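Local coordinates for protein 4-aminobutyrate transaminase (Acinetobacter baumannii, PDB 6WOP) that probably transfers the amino group of 4-aminobutyrate to 2-oxoglutarate, using pyridoxal 5'-phosphate as cofactor, at residues A[55-63]-A[311-321]; A[95-103]-A[252-263]. All blocks are in the same frame, centred on the assembly; numbering follows the deposited sequence. Where two conformers were deposited one is given.

Contact 1: residues A[55-63]-A[311-321]; sequences NTGHRHPKV and AVIDAIEEENL
Thr56 and His60, on the loop leading into helix 61-71, lie against the C-terminal part of helix 303-318 in this fold type I, class-III pyridoxal-phosphate aminotransferase. The close-packed part is built on small side chains. Ala311 presses its CB against the start of helix 61-71, 3.6 Å from Lys62 O and 3.8 Å from Val63 CA. Beside it, Val63 and Val312 run side by side and point the same way, meeting through their CG2 methyls at 4.0 Å. Thr56 comes in across Val312 and Leu321 at about a right angle to each: its CG2 sits 4.0 Å from Leu321 CD1, while OG1 faces Val312 CG2. Next to it, the amide of buried Asn55 turns to outside partners, Phe246 O and Arg248.

The loose, solvent side belongs to Lys62, whose chain begins by facing the helix but then leads outward, NZ staying well short of the Glu319 carboxylate. Partly exposed Glu319 reaches the buried imidazole of His60 from the opposite direction, in a His-carboxylate hydrogen bond. With CG anti to the backbone N (chi1 -176°), His60 turns its ring toward Glu319, while ND1 accepts from Lys62 N as the N-cap of helix 61-71. NE2 carries the proton and splits it between both carboxylate oxygens on their syn sides, in the ring plane but tilted from the carboxylate plane, at 167° to OE1 (3.2 Å) and a more bent 133° to OE2 (3.0 Å).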
loop_
_atom_site.group_PDB
_atom_site.type_symbol
_atom_site.label_atom_id
_atom_site.label_comp_id
_atom_site.label_asym_id
_atom_site.label_seq_id
_atom_site.Cartn_x
_atom_site.Cartn_y
_atom_site.Cartn_z
ATOM N N ASN A 55 -8.758 23.107 28.949
ATOM C CA ASN A 55 -9.573 22.705 30.102
ATOM C C ASN A 55 -9.251 23.546 31.327
ATOM O O ASN A 55 -10.139 23.778 32.158
ATOM C CB ASN A 55 -9.361 21.225 30.413
ATOM C CG ASN A 55 -9.996 20.306 29.312
ATOM O OD1 ASN A 55 -10.725 20.784 28.362
ATOM N ND2 ASN A 55 -9.652 19.005 29.379
ATOM N N THR A 56 -8.008 24.017 31.450
ATOM C CA THR A 56 -7.561 24.924 32.531
ATOM C C THR A 56 -7.690 26.399 32.160
ATOM O O THR A 56 -7.283 27.262 32.955
ATOM C CB THR A 56 -6.083 24.604 32.900
ATOM O OG1 THR A 56 -5.250 24.513 31.736
ATOM C CG2 THR A 56 -6.027 23.306 33.596
ATOM N N GLY A 57 -8.217 26.703 30.977
ATOM C CA GLY A 57 -8.506 28.060 30.559
ATOM C C GLY A 57 -7.325 28.697 29.854
ATOM O O GLY A 57 -6.182 28.260 29.977
ATOM N N HIS A 58 -7.620 29.747 29.064
ATOM C CA HIS A 58 -6.559 30.547 28.444
ATOM C C HIS A 58 -5.680 31.179 29.522
ATOM O O HIS A 58 -6.185 31.837 30.445
ATOM C CB HIS A 58 -7.161 31.666 27.610
ATOM C CG HIS A 58 -7.897 31.208 26.375
ATOM N ND1 HIS A 58 -7.267 31.019 25.152
ATOM C CD2 HIS A 58 -9.208 30.968 26.167
ATOM C CE1 HIS A 58 -8.172 30.690 24.245
ATOM N NE2 HIS A 58 -9.358 30.653 24.834
ATOM N N ARG A 59 -4.369 31.004 29.408
ATOM C CA ARG A 59 -3.417 31.679 30.299
ATOM C C ARG A 59 -3.771 31.466 31.774
ATOM O O ARG A 59 -3.796 32.418 32.567
ATOM C CB ARG A 59 -3.313 33.183 29.952
ATOM C CG ARG A 59 -2.627 33.467 28.537
ATOM C CD ARG A 59 -2.806 34.938 28.090
ATOM N NE ARG A 59 -2.313 35.856 29.139
ATOM C CZ ARG A 59 -3.068 36.741 29.783
ATOM N NH1 ARG A 59 -4.364 36.887 29.460
ATOM N NH2 ARG A 59 -2.517 37.472 30.745
ATOM N N HIS A 60 -4.029 30.202 32.152
ATOM C CA HIS A 60 -4.201 29.910 33.565
ATOM C C HIS A 60 -2.988 30.432 34.328
ATOM O O HIS A 60 -1.843 30.181 33.909
ATOM C CB HIS A 60 -4.366 28.395 33.763
ATOM C CG HIS A 60 -4.653 27.999 35.167
ATOM N ND1 HIS A 60 -3.688 28.018 36.144
ATOM C CD2 HIS A 60 -5.797 27.572 35.764
ATOM C CE1 HIS A 60 -4.222 27.619 37.290
ATOM N NE2 HIS A 60 -5.492 27.319 37.078
ATOM N N PRO A 61 -3.189 31.158 35.448
ATOM C CA PRO A 61 -2.046 31.802 36.121
ATOM C C PRO A 61 -0.935 30.854 36.506
ATOM O O PRO A 61 0.244 31.237 36.429
ATOM C CB PRO A 61 -2.673 32.419 37.363
ATOM C CG PRO A 61 -4.122 32.594 37.034
ATOM C CD PRO A 61 -4.477 31.478 36.101
ATOM N N LYS A 62 -1.254 29.650 36.971
ATOM C CA LYS A 62 -0.233 28.689 37.346
ATOM C C LYS A 62 0.579 28.227 36.135
ATOM O O LYS A 62 1.779 27.959 36.256
ATOM C CB LYS A 62 -0.865 27.485 38.053
ATOM C CG LYS A 62 -1.472 27.908 39.382
ATOM C CD LYS A 62 -0.564 27.640 40.545
ATOM C CE LYS A 62 -1.258 27.808 41.866
ATOM N NZ LYS A 62 -0.395 28.534 42.834
ATOM N N VAL A 63 -0.139 27.885 35.075
ATOM C CA VAL A 63 0.507 27.482 33.838
ATOM C C VAL A 63 1.477 28.565 33.355
ATOM O O VAL A 63 2.650 28.289 33.011
ATOM C CB VAL A 63 -0.556 27.152 32.779
ATOM C CG1 VAL A 63 0.160 26.769 31.480
ATOM C CG2 VAL A 63 -1.474 25.992 33.258
ATOM N N ALA A 311 1.897 22.029 35.452
ATOM C CA ALA A 311 1.006 22.934 36.156
ATOM C C ALA A 311 -0.442 22.615 35.824
ATOM O O ALA A 311 -1.336 22.870 36.648
ATOM C CB ALA A 311 1.316 24.393 35.824
ATOM N N VAL A 312 -0.696 22.043 34.647
ATOM C CA VAL A 312 -2.068 21.603 34.336
ATOM C C VAL A 312 -2.513 20.509 35.312
ATOM O O VAL A 312 -3.628 20.529 35.867
ATOM C CB VAL A 312 -2.142 21.081 32.885
ATOM C CG1 VAL A 312 -3.446 20.241 32.698
ATOM C CG2 VAL A 312 -2.053 22.231 31.882
ATOM N N ILE A 313 -1.661 19.502 35.509
ATOM C CA ILE A 313 -2.016 18.460 36.449
ATOM C C ILE A 313 -2.197 19.050 37.830
ATOM O O ILE A 313 -3.119 18.665 38.565
ATOM C CB ILE A 313 -0.941 17.369 36.438
ATOM C CG1 ILE A 313 -0.910 16.749 35.038
ATOM C CG2 ILE A 313 -1.133 16.336 37.614
ATOM C CD1 ILE A 313 0.206 15.766 34.891
ATOM N N ASP A 314 -1.279 19.928 38.240
ATOM C CA ASP A 314 -1.430 20.583 39.547
ATOM C C ASP A 314 -2.791 21.241 39.653
ATOM O O ASP A 314 -3.483 21.144 40.675
ATOM C CB ASP A 314 -0.359 21.678 39.679
ATOM C CG ASP A 314 1.012 21.143 39.989
ATOM O OD1 ASP A 314 1.125 19.935 40.243
ATOM O OD2 ASP A 314 1.990 21.970 40.019
ATOM N N ALA A 315 -3.175 21.968 38.603
ATOM C CA ALA A 315 -4.397 22.767 38.701
ATOM C C ALA A 315 -5.608 21.851 38.731
ATOM O O ALA A 315 -6.541 22.067 39.516
ATOM C CB ALA A 315 -4.509 23.742 37.515
ATOM N N ILE A 316 -5.615 20.811 37.886
ATOM C CA ILE A 316 -6.752 19.891 37.868
ATOM C C ILE A 316 -6.998 19.326 39.257
ATOM O O ILE A 316 -8.143 19.229 39.726
ATOM C CB ILE A 316 -6.506 18.774 36.833
ATOM C CG1 ILE A 316 -6.659 19.343 35.397
ATOM C CG2 ILE A 316 -7.423 17.548 37.084
ATOM C CD1 ILE A 316 -6.103 18.327 34.319
ATOM N N GLU A 317 -5.925 18.954 39.958
ATOM C CA GLU A 317 -6.110 18.298 41.253
ATOM C C GLU A 317 -6.291 19.304 42.379
ATOM O O GLU A 317 -7.088 19.073 43.302
ATOM C CB GLU A 317 -4.932 17.379 41.517
ATOM C CG GLU A 317 -4.873 16.308 40.362
ATOM C CD GLU A 317 -3.815 15.227 40.559
ATOM O OE1 GLU A 317 -2.887 15.454 41.376
ATOM O OE2 GLU A 317 -3.906 14.141 39.908
ATOM N N GLU A 318 -5.602 20.441 42.287
ATOM C CA GLU A 318 -5.728 21.465 43.322
ATOM C C GLU A 318 -7.065 22.180 43.233
ATOM O O GLU A 318 -7.625 22.576 44.256
ATOM C CB GLU A 318 -4.573 22.476 43.218
ATOM C CG GLU A 318 -4.736 23.710 44.105
ATOM C CD GLU A 318 -4.708 23.404 45.581
ATOM O OE1 GLU A 318 -5.228 24.229 46.371
ATOM O OE2 GLU A 318 -4.170 22.344 45.964
ATOM N N GLU A 319 -7.582 22.381 42.029
ATOM C CA GLU A 319 -8.818 23.116 41.816
ATOM C C GLU A 319 -10.004 22.194 41.622
ATOM O O GLU A 319 -11.099 22.674 41.334
ATOM C CB GLU A 319 -8.633 24.064 40.613
ATOM C CG GLU A 319 -7.437 24.996 40.934
ATOM C CD GLU A 319 -7.050 25.975 39.812
ATOM O OE1 GLU A 319 -7.842 26.151 38.875
ATOM O OE2 GLU A 319 -5.974 26.605 39.932
ATOM N N ASN A 320 -9.813 20.877 41.782
ATOM C CA ASN A 320 -10.918 19.919 41.710
ATOM C C ASN A 320 -11.677 20.060 40.397
ATOM O O ASN A 320 -12.908 20.161 40.372
ATOM C CB ASN A 320 -11.892 20.107 42.887
ATOM C CG ASN A 320 -11.250 19.885 44.210
ATOM O OD1 ASN A 320 -10.624 18.859 44.438
ATOM N ND2 ASN A 320 -11.413 20.844 45.112
ATOM N N LEU A 321 -10.940 20.091 39.303
ATOM C CA LEU A 321 -11.577 20.322 38.022
ATOM C C LEU A 321 -12.315 19.100 37.468
ATOM O O LEU A 321 -13.227 19.296 36.656
ATOM C CB LEU A 321 -10.555 20.808 36.984
ATOM C CG LEU A 321 -9.961 22.182 37.283
ATOM C CD1 LEU A 321 -9.060 22.631 36.106
ATOM C CD2 LEU A 321 -10.987 23.273 37.649
#

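Contact 2: residues A[95-103]-A[252-263]; sequences NERAPIAGP and LFAMNHYETKAD
Pro99 loses more surface to this contact than any other residue, its ring set among Phe253, Met255 and Asn256. CD touches Phe253 CD2 at 3.6 Å, the proline lying oblique to the aromatic ring; Ala98 continues this contact, with its CA near Phe253 CE2. From Met255 it is CB that meets Pro99, 3.9 Å from CG, and the rest of that chain bends away toward helix 220-233. The Asn256 amide crosses the proline at about a right angle, bringing ND2 to 3.7 Å from Pro99 CB. Its OD1 is tied back to Phe253 N, a bond with an N-H...O angle of 155° and the donor tilted 23° from the carbonyl plane, which helps fix the rotation of the amide. Two waters bridge the same side chain to Arg97 O: one donates to OD1, the other accepts from ND2.

Pro99 is also the centre of an inverse gamma turn, closed by a weak bond from Ile100 N to Ala98 O. The turn carries the chain out of helix 85-97 toward strand 104-109, outermost within this chain in the mixed sheet that also holds 236-240 and 264-267; the loop 252-263 leads into the last of these.

Lys261 packs with the aliphatic part of its chain. CG lies 3.8 Å from Pro99 O, and CD follows the backbone on to Ala101 N at 3.6 Å. Along this stretch water links the two backbones, one molecule joining Pro99 O to Ala262 N and another Ala101 N to Ala262 O.

Arg97 contributes its aliphatic stem, CB and CD both resting on Leu252 CD2. Ile100 starts out facing away, yet with CG1 beside its backbone N (chi1 -67°) and a second turn at chi2, CD1 swings back to 3.4 Å from Ala262 O.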
loop_
_atom_site.group_PDB
_atom_site.type_symbol
_atom_site.label_atom_id
_atom_site.label_comp_id
_atom_site.label_asym_id
_atom_site.label_seq_id
_atom_site.Cartn_x
_atom_site.Cartn_y
_atom_site.Cartn_z
ATOM N N ASN A 95 2.441 8.165 34.462
ATOM C CA ASN A 95 2.456 6.723 34.761
ATOM C C ASN A 95 1.671 6.437 36.026
ATOM O O ASN A 95 0.954 5.431 36.135
ATOM C CB ASN A 95 3.874 6.188 34.980
ATOM C CG ASN A 95 4.707 6.165 33.729
ATOM O OD1 ASN A 95 4.165 6.112 32.627
ATOM N ND2 ASN A 95 6.022 6.234 33.889
ATOM N N GLU A 96 1.801 7.310 37.017
ATOM C CA GLU A 96 1.113 7.054 38.269
ATOM C C GLU A 96 -0.406 7.133 38.094
ATOM O O GLU A 96 -1.148 6.383 38.725
ATOM C CB GLU A 96 1.590 8.093 39.310
ATOM C CG GLU A 96 0.867 7.992 40.654
ATOM C CD GLU A 96 0.949 9.322 41.422
ATOM O OE1 GLU A 96 -0.085 9.786 41.983
ATOM O OE2 GLU A 96 2.059 9.917 41.420
ATOM N N ARG A 97 -0.877 8.032 37.240
ATOM C CA ARG A 97 -2.292 8.339 37.119
ATOM C C ARG A 97 -3.035 7.563 36.035
ATOM O O ARG A 97 -4.278 7.481 36.084
ATOM C CB ARG A 97 -2.420 9.820 36.838
ATOM C CG ARG A 97 -2.031 10.674 38.048
ATOM C CD ARG A 97 -1.821 12.171 37.662
ATOM N NE ARG A 97 -1.671 13.027 38.864
ATOM C CZ ARG A 97 -0.573 13.012 39.632
ATOM N NH1 ARG A 97 0.465 12.231 39.286
ATOM N NH2 ARG A 97 -0.488 13.767 40.752
ATOM N N ALA A 98 -2.335 7.024 35.071
ATOM C CA ALA A 98 -2.997 6.480 33.872
ATOM C C ALA A 98 -3.598 5.115 34.177
ATOM O O ALA A 98 -3.003 4.329 34.906
ATOM C CB ALA A 98 -1.994 6.318 32.734
ATOM N N PRO A 99 -4.749 4.794 33.605
ATOM C CA PRO A 99 -5.353 3.469 33.871
ATOM C C PRO A 99 -4.753 2.367 32.988
ATOM O O PRO A 99 -5.310 1.946 31.986
ATOM C CB PRO A 99 -6.841 3.702 33.565
ATOM C CG PRO A 99 -6.871 4.894 32.638
ATOM C CD PRO A 99 -5.695 5.774 33.019
ATOM N N ILE A 100 -3.612 1.850 33.417
ATOM C CA ILE A 100 -2.797 0.874 32.691
ATOM C C ILE A 100 -2.587 -0.295 33.647
ATOM O O ILE A 100 -2.304 -0.088 34.828
ATOM C CB ILE A 100 -1.428 1.466 32.259
ATOM C CG1 ILE A 100 -1.597 2.581 31.186
ATOM C CG2 ILE A 100 -0.416 0.308 31.816
ATOM C CD1 ILE A 100 -2.270 2.038 29.870
ATOM N N ALA A 101 -2.688 -1.505 33.139
ATOM C CA ALA A 101 -2.501 -2.689 33.971
ATOM C C ALA A 101 -1.007 -2.968 34.132
ATOM O O ALA A 101 -0.311 -3.227 33.141
ATOM C CB ALA A 101 -3.220 -3.892 33.351
ATOM N N GLY A 102 -0.523 -2.950 35.386
ATOM C CA GLY A 102 0.867 -3.240 35.669
ATOM C C GLY A 102 1.685 -1.974 35.489
ATOM O O GLY A 102 1.107 -0.919 35.273
ATOM N N PRO A 103 3.014 -2.050 35.538
ATOM C CA PRO A 103 3.829 -0.830 35.449
ATOM C C PRO A 103 3.652 -0.150 34.097
ATOM O O PRO A 103 3.621 -0.810 33.057
ATOM C CB PRO A 103 5.262 -1.343 35.603
ATOM C CG PRO A 103 5.137 -2.760 35.961
ATOM C CD PRO A 103 3.842 -3.259 35.518
ATOM N N LEU A 252 -9.913 11.946 35.313
ATOM C CA LEU A 252 -8.770 12.498 34.582
ATOM C C LEU A 252 -8.774 12.010 33.138
ATOM O O LEU A 252 -8.680 12.806 32.185
ATOM C CB LEU A 252 -7.483 12.129 35.281
ATOM C CG LEU A 252 -6.212 12.783 34.723
ATOM C CD1 LEU A 252 -6.304 14.317 34.855
ATOM C CD2 LEU A 252 -4.990 12.223 35.439
ATOM N N PHE A 253 -8.955 10.700 32.948
ATOM C CA PHE A 253 -9.088 10.063 31.631
ATOM C C PHE A 253 -10.508 9.526 31.479
ATOM O O PHE A 253 -11.074 8.991 32.434
ATOM C CB PHE A 253 -8.143 8.877 31.492
ATOM C CG PHE A 253 -6.678 9.292 31.422
ATOM C CD1 PHE A 253 -6.139 9.717 30.235
ATOM C CD2 PHE A 253 -5.898 9.289 32.560
ATOM C CE1 PHE A 253 -4.808 10.148 30.180
ATOM C CE2 PHE A 253 -4.564 9.706 32.506
ATOM C CZ PHE A 253 -4.033 10.124 31.312
ATOM N N ALA A 254 -11.076 9.619 30.279
ATOM C CA ALA A 254 -12.386 8.987 30.093
ATOM C C ALA A 254 -12.322 7.498 30.424
ATOM O O ALA A 254 -13.289 6.928 30.918
ATOM C CB ALA A 254 -12.836 9.181 28.648
ATOM N N MET A 255 -11.183 6.855 30.167
ATOM C CA MET A 255 -11.062 5.420 30.436
ATOM C C MET A 255 -11.171 5.149 31.924
ATOM O O MET A 255 -11.453 4.017 32.332
ATOM C CB MET A 255 -9.716 4.911 29.905
ATOM C CG MET A 255 -9.603 4.781 28.390
ATOM S SD MET A 255 -10.882 3.686 27.717
ATOM C CE MET A 255 -10.407 2.141 28.523
ATOM N N ASN A 256 -11.009 6.188 32.768
ATOM C CA ASN A 256 -11.187 5.962 34.204
ATOM C C ASN A 256 -12.606 5.633 34.583
ATOM O O ASN A 256 -12.827 5.170 35.703
ATOM C CB ASN A 256 -10.761 7.177 35.031
ATOM C CG ASN A 256 -9.249 7.283 35.142
ATOM O OD1 ASN A 256 -8.655 8.335 34.901
ATOM N ND2 ASN A 256 -8.629 6.207 35.618
ATOM N N HIS A 257 -13.570 5.883 33.708
ATOM C CA HIS A 257 -14.955 5.489 33.986
ATOM C C HIS A 257 -15.216 4.007 33.759
ATOM O O HIS A 257 -16.340 3.557 34.009
ATOM C CB HIS A 257 -15.930 6.268 33.106
ATOM C CG HIS A 257 -15.851 7.766 33.281
ATOM N ND1 HIS A 257 -16.755 8.478 34.047
ATOM C CD2 HIS A 257 -14.995 8.674 32.756
ATOM C CE1 HIS A 257 -16.433 9.768 34.007
ATOM N NE2 HIS A 257 -15.386 9.914 33.200
ATOM N N TYR A 258 -14.232 3.249 33.278
ATOM C CA TYR A 258 -14.469 1.896 32.797
ATOM C C TYR A 258 -13.566 0.916 33.527
ATOM O O TYR A 258 -12.450 1.257 33.927
ATOM C CB TYR A 258 -14.237 1.816 31.287
ATOM C CG TYR A 258 -15.164 2.736 30.497
ATOM C CD1 TYR A 258 -16.430 2.288 30.035
ATOM C CD2 TYR A 258 -14.790 4.018 30.189
ATOM C CE1 TYR A 258 -17.256 3.132 29.318
ATOM C CE2 TYR A 258 -15.605 4.844 29.463
ATOM C CZ TYR A 258 -16.837 4.423 29.064
ATOM O OH TYR A 258 -17.649 5.265 28.375
ATOM N N GLU A 259 -14.084 -0.302 33.696
ATOM C CA GLU A 259 -13.333 -1.428 34.245
ATOM C C GLU A 259 -12.267 -1.883 33.263
ATOM O O GLU A 259 -11.183 -2.330 33.661
ATOM C CB GLU A 259 -14.284 -2.602 34.529
ATOM C CG GLU A 259 -15.084 -2.460 35.805
ATOM C CD GLU A 259 -15.691 -3.808 36.200
ATOM O OE1 GLU A 259 -15.332 -4.855 35.585
ATOM O OE2 GLU A 259 -16.524 -3.797 37.144
ATOM N N THR A 260 -12.636 -1.897 31.993
ATOM C CA THR A 260 -11.728 -2.358 30.961
ATOM C C THR A 260 -10.547 -1.418 30.860
ATOM O O THR A 260 -10.723 -0.191 30.831
ATOM C CB THR A 260 -12.461 -2.402 29.608
ATOM O OG1 THR A 260 -13.650 -3.215 29.712
ATOM C CG2 THR A 260 -11.524 -2.893 28.483
ATOM N N LYS A 261 -9.345 -1.985 30.711
ATOM C CA LYS A 261 -8.145 -1.187 30.517
ATOM C C LYS A 261 -7.557 -1.361 29.116
ATOM O O LYS A 261 -7.463 -2.476 28.586
ATOM C CB LYS A 261 -7.086 -1.568 31.538
ATOM C CG LYS A 261 -7.385 -1.073 32.951
ATOM C CD LYS A 261 -6.207 -1.408 33.843
ATOM C CE LYS A 261 -6.684 -1.772 35.232
ATOM N NZ LYS A 261 -7.752 -0.833 35.621
ATOM N N ALA A 262 -7.115 -0.253 28.554
ATOM C CA ALA A 262 -6.393 -0.223 27.284
ATOM C C ALA A 262 -4.914 -0.521 27.514
ATOM O O ALA A 262 -4.381 -0.312 28.614
ATOM C CB ALA A 262 -6.522 1.172 26.662
ATOM N N ASP A 263 -4.239 -1.013 26.463
ATOM C CA ASP A 263 -2.821 -1.284 26.562
ATOM C C ASP A 263 -1.999 -0.022 26.384
ATOM O O ASP A 263 -0.882 0.057 26.908
ATOM C CB ASP A 263 -2.400 -2.278 25.459
ATOM C CG ASP A 263 -3.102 -3.604 25.597
ATOM O OD1 ASP A 263 -2.652 -4.384 26.461
ATOM O OD2 ASP A 263 -4.094 -3.864 24.847
HETATM O O HOH W 1 -6.312 8.968 36.606
HETATM O O HOH W 2 -6.175 5.415 36.854
HETATM O O HOH W 3 -7.324 2.118 30.327
HETATM O O HOH W 4 -3.203 -1.977 30.386
#

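How the contacts relate
Arg97 joins the two contacts: its stem belongs to contact 2, while its NE forms a 2.7 Å salt bridge to OE2 of Glu317, on the helix of contact 1. Ile313 CG2 packs against the same NE at 3.6 Å, and Ile316 CD1 touches Leu252 CD1 at 4.0 Å, so helix 303-318 bears on both segments of contact 2. The centres are 21 Å apart, each about 17 Å from the centre of the chain. Helices 61-71 and 85-97 are consecutive. As in other class-III aminotransferases, strand 236-240 probably ends in the cofactor-binding aspartate and strand 264-267 precedes the Schiff-base lysine, so 252-263 belongs to the connection between two strands of the cofactor site.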